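Local coordinates for protein putative hexulose 6 phosphate synthase (Salmonella typhimurium, PDB 3F4W) that is a putative synthase of unestablished function with a TIM-barrel fold, a member of the orotidine 5'-phosphate decarboxylase / HUMPS family found as a dimer, at residues I62-Q71 against T91-E101; E124-T135 against V156-G166. All coordinates share one frame; numbering follows the deposited sequence.

Contact 1 (I62-Q71 against T91-E101)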
# COMPACT_ATOMS: atom_id res chain seq x y z
N ILE A 62 -0.98 0.42 -4.75
CA ILE A 62 -1.63 1.71 -4.56
C ILE A 62 -3.09 1.59 -4.10
O ILE A 62 -3.86 0.79 -4.63
CB ILE A 62 -1.56 2.54 -5.86
CG1 ILE A 62 -0.10 2.85 -6.19
CG2 ILE A 62 -2.35 3.82 -5.72
CD1 ILE A 62 0.09 3.52 -7.54
N MET A 63 -3.45 2.39 -3.11
CA MET A 63 -4.79 2.37 -2.54
C MET A 63 -5.43 3.75 -2.66
O MET A 63 -6.65 3.90 -2.58
CB MET A 63 -4.73 1.96 -1.07
CG MET A 63 -6.09 1.75 -0.42
SD MET A 63 -6.92 0.28 -1.06
CE MET A 63 -8.54 0.38 -0.28
N ASP A 64 -4.59 4.77 -2.85
CA ASP A 64 -5.06 6.15 -2.90
C ASP A 64 -4.01 7.00 -3.58
O ASP A 64 -2.87 6.57 -3.77
CB ASP A 64 -5.36 6.67 -1.49
CG ASP A 64 -6.09 8.01 -1.50
OD1 ASP A 64 -6.04 8.73 -0.48
OD2 ASP A 64 -6.72 8.33 -2.53
N GLY A 65 -4.38 8.23 -3.94
CA GLY A 65 -3.47 9.15 -4.59
C GLY A 65 -2.91 8.52 -5.85
O GLY A 65 -1.72 8.61 -6.13
N GLY A 66 -3.80 7.89 -6.61
CA GLY A 66 -3.43 7.08 -7.76
C GLY A 66 -2.49 7.70 -8.76
O GLY A 66 -1.43 7.15 -9.05
N HIS A 67 -2.86 8.85 -9.32
CA HIS A 67 -2.04 9.44 -10.37
C HIS A 67 -0.68 9.89 -9.84
O HIS A 67 0.35 9.64 -10.46
CB HIS A 67 -2.75 10.61 -11.05
CG HIS A 67 -2.08 11.06 -12.31
ND1 HIS A 67 -2.61 10.82 -13.56
CD2 HIS A 67 -0.92 11.72 -12.51
CE1 HIS A 67 -1.81 11.32 -14.48
NE2 HIS A 67 -0.77 11.88 -13.87
N PHE A 68 -0.69 10.55 -8.69
CA PHE A 68 0.55 11.11 -8.15
C PHE A 68 1.58 10.03 -7.85
O PHE A 68 2.76 10.17 -8.19
CB PHE A 68 0.26 11.93 -6.89
CG PHE A 68 1.48 12.58 -6.31
CD1 PHE A 68 1.87 13.84 -6.72
CD2 PHE A 68 2.24 11.92 -5.36
CE1 PHE A 68 2.99 14.44 -6.18
CE2 PHE A 68 3.36 12.51 -4.82
CZ PHE A 68 3.74 13.77 -5.24
N GLU A 69 1.15 8.96 -7.19
CA GLU A 69 2.05 7.88 -6.84
C GLU A 69 2.48 7.07 -8.07
O GLU A 69 3.64 6.67 -8.20
CB GLU A 69 1.44 6.98 -5.77
CG GLU A 69 2.34 5.85 -5.37
CD GLU A 69 1.97 5.25 -4.03
OE1 GLU A 69 2.54 4.20 -3.67
OE2 GLU A 69 1.12 5.84 -3.33
N SER A 70 1.54 6.83 -8.99
CA SER A 70 1.87 6.13 -10.23
C SER A 70 2.93 6.88 -11.03
O SER A 70 3.90 6.29 -11.50
CB SER A 70 0.61 5.93 -11.09
OG SER A 70 -0.26 4.98 -10.50
N GLN A 71 2.74 8.19 -11.15
CA GLN A 71 3.65 9.03 -11.93
C GLN A 71 5.05 9.05 -11.31
O GLN A 71 6.05 8.96 -12.01
CB GLN A 71 3.09 10.46 -12.02
CG GLN A 71 3.80 11.36 -13.01
CD GLN A 71 3.19 12.75 -13.04
OE1 GLN A 71 2.68 13.19 -14.07
NE2 GLN A 71 3.24 13.44 -11.91
N THR A 91 -9.48 5.67 -8.19
CA THR A 91 -8.05 5.49 -8.00
C THR A 91 -7.46 4.60 -9.10
O THR A 91 -6.40 4.89 -9.64
CB THR A 91 -7.75 4.89 -6.61
OG1 THR A 91 -8.14 5.83 -5.60
CG2 THR A 91 -6.27 4.58 -6.46
N ILE A 92 -8.16 3.52 -9.43
CA ILE A 92 -7.69 2.65 -10.50
C ILE A 92 -7.58 3.43 -11.80
O ILE A 92 -6.60 3.31 -12.53
CB ILE A 92 -8.59 1.42 -10.65
CG1 ILE A 92 -8.34 0.46 -9.49
CG2 ILE A 92 -8.33 0.74 -11.99
CD1 ILE A 92 -9.27 -0.71 -9.44
N GLN A 93 -8.58 4.25 -12.07
CA GLN A 93 -8.60 5.05 -13.29
C GLN A 93 -7.51 6.12 -13.33
O GLN A 93 -6.98 6.44 -14.40
CB GLN A 93 -9.99 5.67 -13.50
CG GLN A 93 -11.07 4.63 -13.75
CD GLN A 93 -12.40 5.24 -14.16
OE1 GLN A 93 -13.02 4.82 -15.14
NE2 GLN A 93 -12.85 6.24 -13.40
N SER A 94 -7.18 6.69 -12.17
CA SER A 94 -6.11 7.69 -12.08
C SER A 94 -4.77 7.05 -12.37
O SER A 94 -3.94 7.63 -13.08
CB SER A 94 -6.07 8.32 -10.68
OG SER A 94 -7.13 9.23 -10.50
N CYS A 95 -4.54 5.87 -11.81
CA CYS A 95 -3.32 5.12 -12.07
C CYS A 95 -3.18 4.83 -13.56
O CYS A 95 -2.13 5.07 -14.15
CB CYS A 95 -3.30 3.81 -11.28
SG CYS A 95 -3.23 4.03 -9.49
N ILE A 96 -4.25 4.33 -14.17
CA ILE A 96 -4.24 3.99 -15.59
C ILE A 96 -4.00 5.21 -16.47
O ILE A 96 -3.30 5.14 -17.47
CB ILE A 96 -5.54 3.29 -16.01
CG1 ILE A 96 -5.65 1.93 -15.31
CG2 ILE A 96 -5.59 3.11 -17.52
CD1 ILE A 96 -6.97 1.23 -15.56
N ARG A 97 -4.58 6.35 -16.08
CA ARG A 97 -4.33 7.58 -16.80
C ARG A 97 -2.84 7.94 -16.76
O ARG A 97 -2.27 8.32 -17.78
CB ARG A 97 -5.16 8.73 -16.23
CG ARG A 97 -5.33 9.86 -17.21
CD ARG A 97 -5.81 9.32 -18.55
NE ARG A 97 -5.66 10.29 -19.62
CZ ARG A 97 -4.58 10.41 -20.39
NH1 ARG A 97 -3.54 9.60 -20.19
NH2 ARG A 97 -4.53 11.32 -21.34
N ALA A 98 -2.22 7.80 -15.59
CA ALA A 98 -0.79 8.05 -15.46
C ALA A 98 0.03 7.10 -16.32
O ALA A 98 1.04 7.49 -16.90
CB ALA A 98 -0.37 7.96 -14.00
N ALA A 99 -0.41 5.85 -16.39
CA ALA A 99 0.26 4.85 -17.23
C ALA A 99 0.19 5.23 -18.70
O ALA A 99 1.19 5.16 -19.42
CB ALA A 99 -0.34 3.47 -17.00
N LYS A 100 -0.99 5.65 -19.15
CA LYS A 100 -1.18 6.03 -20.55
C LYS A 100 -0.26 7.18 -20.93
O LYS A 100 0.35 7.17 -22.00
CB LYS A 100 -2.63 6.41 -20.82
CG LYS A 100 -3.63 5.28 -20.59
CD LYS A 100 -3.43 4.13 -21.55
CE LYS A 100 -4.55 3.09 -21.41
NZ LYS A 100 -4.33 1.89 -22.27
N GLU A 101 -0.16 8.18 -20.06
CA GLU A 101 0.73 9.31 -20.31
C GLU A 101 2.16 8.83 -20.52
O GLU A 101 2.89 9.38 -21.34
CB GLU A 101 0.68 10.30 -19.15
CG GLU A 101 -0.69 10.93 -18.95
CD GLU A 101 -0.82 11.64 -17.61
OE1 GLU A 101 0.22 12.03 -17.03
OE2 GLU A 101 -1.97 11.81 -17.15
O HOH W 1 -9.52 5.14 -3.21
O HOH W 2 -5.04 10.47 -8.48
O HOH W 3 0.06 14.48 -15.62
O HOH W 4 2.55 11.48 -16.14
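The first turns of helix 66-75 pack against helix 89-102 on the outside of a TIM barrel. The axes of the short segments 66-71 and 91-101 approach to 7.4 Å and cross at -39°. Small residues make this close approach possible: Gly66 stands beside Cys95, with Gly66 CA 3.5 Å from Cys95 SG. Ser94 CB rests against the backbone of the first turn, 3.5 Å from His67 N.

His67 is the knob of the contact and sits among Ser94, Arg97, Ala98 and Glu101. Its CG lies anti to the backbone N (chi1 -168°), which swings the ring across to the second helix. There Ala98 CB comes over the centre of one ring face, a CH-pi contact at 3.7 Å from the centroid. The same methyl also meets Ser70 CB at 3.7 Å. The exact placing of the Glu101 carboxylate at the ring edge is doubtful. A water joins His67 NE2 to Glu101 OE1.

Ser70 OG is tied back to its own helix, donating to Gly66 O at 2.9 Å. That carbonyl also accepts Ser70 N, from the other face of its plane.

Waters bridge the polar edges. One sits between Gln71 OE1 and Glu101 OE1 and donates to both. Another donates to Met63 O and to Thr91 OG1, 2.8 Å from the latter.

Thr91 OG1 also bonds Asp138 of the second subunit, and Asp64 bonds Thr137 and Asp138 there. Beneath the helices, Ser70 touches Val81 and Cys95 touches Val83 of strand 80-84, while Cys95 and Ala99 reach Val106 of strand 105-109.

Contact 2 (E124-T135 against V156-G166)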
# COMPACT_ATOMS: atom_id res chain seq x y z
N GLU A 124 -12.88 -4.24 -15.74
CA GLU A 124 -12.64 -4.30 -17.17
C GLU A 124 -13.43 -3.23 -17.91
O GLU A 124 -12.91 -2.59 -18.82
CB GLU A 124 -12.97 -5.69 -17.72
CG GLU A 124 -11.92 -6.73 -17.40
CD GLU A 124 -11.97 -7.92 -18.34
OE1 GLU A 124 -11.18 -7.94 -19.31
OE2 GLU A 124 -12.81 -8.81 -18.12
N GLU A 125 -14.69 -3.05 -17.53
CA GLU A 125 -15.51 -2.04 -18.19
C GLU A 125 -15.05 -0.64 -17.79
O GLU A 125 -15.40 0.35 -18.45
CB GLU A 125 -17.00 -2.26 -17.89
CG GLU A 125 -17.39 -2.04 -16.45
CD GLU A 125 -18.84 -2.41 -16.18
OE1 GLU A 125 -19.30 -3.45 -16.70
OE2 GLU A 125 -19.52 -1.66 -15.44
N ALA A 126 -14.25 -0.55 -16.73
CA ALA A 126 -13.69 0.72 -16.29
C ALA A 126 -12.36 1.03 -16.97
O ALA A 126 -11.84 2.13 -16.86
CB ALA A 126 -13.54 0.75 -14.78
N GLY A 127 -11.81 0.04 -17.67
CA GLY A 127 -10.61 0.24 -18.46
C GLY A 127 -9.41 -0.61 -18.07
O GLY A 127 -8.37 -0.56 -18.74
N ALA A 128 -9.54 -1.37 -16.99
CA ALA A 128 -8.42 -2.19 -16.52
C ALA A 128 -8.04 -3.26 -17.53
O ALA A 128 -8.89 -4.02 -18.00
CB ALA A 128 -8.73 -2.80 -15.16
N ASP A 129 -6.75 -3.32 -17.82
CA ASP A 129 -6.21 -4.04 -18.97
C ASP A 129 -5.43 -5.27 -18.53
O ASP A 129 -5.20 -6.19 -19.32
CB ASP A 129 -5.26 -3.09 -19.71
CG ASP A 129 -5.30 -3.27 -21.20
OD1 ASP A 129 -5.58 -4.40 -21.66
OD2 ASP A 129 -5.06 -2.28 -21.92
N MET A 130 -5.00 -5.28 -17.28
CA MET A 130 -4.16 -6.35 -16.76
C MET A 130 -4.46 -6.58 -15.29
O MET A 130 -4.39 -5.65 -14.48
CB MET A 130 -2.69 -5.98 -16.93
CG MET A 130 -1.71 -7.06 -16.50
SD MET A 130 -0.07 -6.77 -17.21
CE MET A 130 0.82 -8.18 -16.56
N LEU A 131 -4.79 -7.82 -14.95
CA LEU A 131 -5.21 -8.15 -13.59
C LEU A 131 -4.35 -9.29 -13.07
O LEU A 131 -4.00 -10.21 -13.81
CB LEU A 131 -6.68 -8.58 -13.58
CG LEU A 131 -7.67 -7.72 -14.37
CD1 LEU A 131 -9.02 -8.41 -14.48
CD2 LEU A 131 -7.81 -6.32 -13.75
N ALA A 132 -4.03 -9.23 -11.78
CA ALA A 132 -3.22 -10.27 -11.16
C ALA A 132 -4.03 -10.91 -10.05
O ALA A 132 -4.44 -10.22 -9.12
CB ALA A 132 -1.94 -9.67 -10.60
N VAL A 133 -4.27 -12.21 -10.14
CA VAL A 133 -4.84 -12.91 -9.00
C VAL A 133 -3.68 -13.15 -8.05
O VAL A 133 -2.57 -13.48 -8.48
CB VAL A 133 -5.54 -14.23 -9.38
CG1 VAL A 133 -5.88 -14.27 -10.87
CG2 VAL A 133 -4.71 -15.43 -8.98
N HIS A 134 -3.93 -12.96 -6.76
CA HIS A 134 -2.85 -12.94 -5.79
C HIS A 134 -3.31 -13.40 -4.42
O HIS A 134 -4.12 -12.75 -3.77
CB HIS A 134 -2.26 -11.53 -5.71
CG HIS A 134 -0.99 -11.45 -4.93
ND1 HIS A 134 -0.43 -10.25 -4.54
CD2 HIS A 134 -0.17 -12.42 -4.45
CE1 HIS A 134 0.69 -10.48 -3.87
NE2 HIS A 134 0.86 -11.79 -3.80
N THR A 135 -2.78 -14.53 -3.98
CA THR A 135 -2.90 -14.94 -2.59
C THR A 135 -1.64 -14.45 -1.89
O THR A 135 -0.53 -14.86 -2.23
CB THR A 135 -3.01 -16.47 -2.47
OG1 THR A 135 -4.22 -16.90 -3.10
CG2 THR A 135 -3.02 -16.90 -1.01
N VAL A 156 -14.07 -15.67 -16.09
CA VAL A 156 -14.81 -14.42 -16.11
C VAL A 156 -14.17 -13.34 -16.99
O VAL A 156 -14.88 -12.56 -17.62
CB VAL A 156 -15.00 -13.84 -14.69
CG1 VAL A 156 -15.78 -12.54 -14.75
CG2 VAL A 156 -15.72 -14.85 -13.80
N ARG A 157 -12.85 -13.30 -17.03
CA ARG A 157 -12.16 -12.24 -17.77
C ARG A 157 -12.52 -12.25 -19.26
O ARG A 157 -12.68 -13.31 -19.86
CB ARG A 157 -10.64 -12.32 -17.58
CG ARG A 157 -9.95 -13.47 -18.27
CD ARG A 157 -9.50 -13.11 -19.69
NE ARG A 157 -8.98 -14.28 -20.39
CZ ARG A 157 -7.69 -14.58 -20.49
NH1 ARG A 157 -6.78 -13.78 -19.96
NH2 ARG A 157 -7.31 -15.67 -21.14
N ARG A 158 -12.65 -11.06 -19.84
CA ARG A 158 -12.99 -10.93 -21.25
C ARG A 158 -11.76 -10.66 -22.12
O ARG A 158 -11.51 -11.36 -23.10
CB ARG A 158 -14.02 -9.82 -21.46
CG ARG A 158 -15.39 -10.14 -20.91
CD ARG A 158 -16.37 -9.01 -21.20
NE ARG A 158 -17.64 -9.18 -20.51
CZ ARG A 158 -18.64 -8.31 -20.57
NH1 ARG A 158 -18.51 -7.19 -21.28
NH2 ARG A 158 -19.77 -8.55 -19.91
N LYS A 159 -11.00 -9.64 -21.74
CA LYS A 159 -9.85 -9.20 -22.54
C LYS A 159 -8.58 -9.09 -21.71
O LYS A 159 -7.48 -9.20 -22.24
CB LYS A 159 -10.14 -7.86 -23.20
CG LYS A 159 -11.15 -7.92 -24.34
CD LYS A 159 -11.27 -6.57 -25.03
CE LYS A 159 -12.17 -6.64 -26.25
NZ LYS A 159 -12.29 -5.32 -26.94
N ALA A 160 -8.74 -8.86 -20.41
CA ALA A 160 -7.60 -8.59 -19.54
C ALA A 160 -6.46 -9.61 -19.67
O ALA A 160 -6.69 -10.81 -19.75
CB ALA A 160 -8.06 -8.50 -18.08
N ARG A 161 -5.24 -9.09 -19.71
CA ARG A 161 -4.04 -9.90 -19.54
C ARG A 161 -4.06 -10.35 -18.09
O ARG A 161 -4.54 -9.62 -17.22
CB ARG A 161 -2.81 -9.03 -19.81
CG ARG A 161 -1.50 -9.77 -19.98
CD ARG A 161 -0.36 -8.78 -20.23
NE ARG A 161 0.93 -9.46 -20.36
CZ ARG A 161 2.11 -8.85 -20.28
NH1 ARG A 161 2.19 -7.54 -20.07
NH2 ARG A 161 3.22 -9.56 -20.41
N ILE A 162 -3.57 -11.56 -17.81
CA ILE A 162 -3.69 -12.12 -16.46
C ILE A 162 -2.36 -12.56 -15.87
O ILE A 162 -1.58 -13.26 -16.53
CB ILE A 162 -4.65 -13.33 -16.44
CG1 ILE A 162 -6.02 -12.95 -17.00
CG2 ILE A 162 -4.77 -13.89 -15.02
CD1 ILE A 162 -6.74 -11.88 -16.20
N ALA A 163 -2.11 -12.17 -14.63
CA ALA A 163 -0.95 -12.63 -13.88
C ALA A 163 -1.41 -13.43 -12.67
O ALA A 163 -2.55 -13.30 -12.22
CB ALA A 163 -0.08 -11.44 -13.44
N VAL A 164 -0.52 -14.27 -12.14
CA VAL A 164 -0.85 -15.04 -10.94
C VAL A 164 0.34 -15.15 -9.98
O VAL A 164 1.47 -15.42 -10.40
CB VAL A 164 -1.42 -16.44 -11.29
CG1 VAL A 164 -0.42 -17.24 -12.11
CG2 VAL A 164 -1.81 -17.18 -10.02
N ALA A 165 0.06 -14.92 -8.70
CA ALA A 165 1.08 -14.98 -7.66
C ALA A 165 0.51 -15.64 -6.41
O ALA A 165 -0.67 -15.47 -6.10
CB ALA A 165 1.57 -13.57 -7.33
N GLY A 166 1.36 -16.37 -5.70
CA GLY A 166 0.96 -16.95 -4.44
C GLY A 166 1.78 -18.17 -4.05
O GLY A 166 1.26 -19.28 -3.98
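Strands 130-134 and 161-165 are parallel neighbours in the barrel wall, and Glu124 adds a side-chain clasp near their N-terminal end.

Backbone hydrogen bonds form the ladder. Asp129 O accepts Arg161 N, and Leu131 N returns to Arg161 O at 2.9 Å. The alternation continues through Leu131, Ala163, Val133 and Ala165 to Thr135 N.

The carboxylate of Glu124 grips three successive backbone N-H groups. OE2 takes Arg158 N at 2.8 Å through its syn lone pair. OE1 takes Lys159 N at 3.0 Å, also syn, and Ala160 N at 2.8 Å from 31° out of the carboxylate plane.

Apolar packing differs on the two faces. Outward, Leu131 CD1 meets Ala160 CB at 3.7 Å, and Val133 CG2 meets Val164 CG2 at 3.5 Å. Met153 of helix 147-156 covers Leu131, Val133 and Ile162. Inward, Ala132 CB touches Ala163 CB, and His134 CD2 packs on Ala165 CB at 3.6 Å.

Met130 and Arg161 form a mixed pair, running side by side into the interior. Met130 SD lies 3.6 Å from Arg161 CD, and Met130 CE lies over one face of the guanidinium.

The chemistry implies two different ends. Glu124, in the last turns of helix 116-126, ties that helix to the loop leading into strand 161-165. At the other end His134, held by Asp109 through ND1, bonds a malonate ion through NE2, which may mark a pocket.

Contact 1 belongs to the outer helical layer of the barrel, whereas contact 2 lies mainly in its wall. Both are partly buried, but contact 2 is nearer the chain centre, about 11 Å from it against about 16 Å for contact 1, centre to centre. They share no helix or strand. Direct backbone bonding dominates contact 2, together with a carboxylate that binds main-chain N-H groups. Contact 1 relies on small side chains, a histidine ring and bridging waters, and one end joins the second subunit. The two also touch directly: Ile96 CD1, on the helix of 91-101, packs 3.8 Å from Ala128 CA, in the turn that leads into strand 130-134.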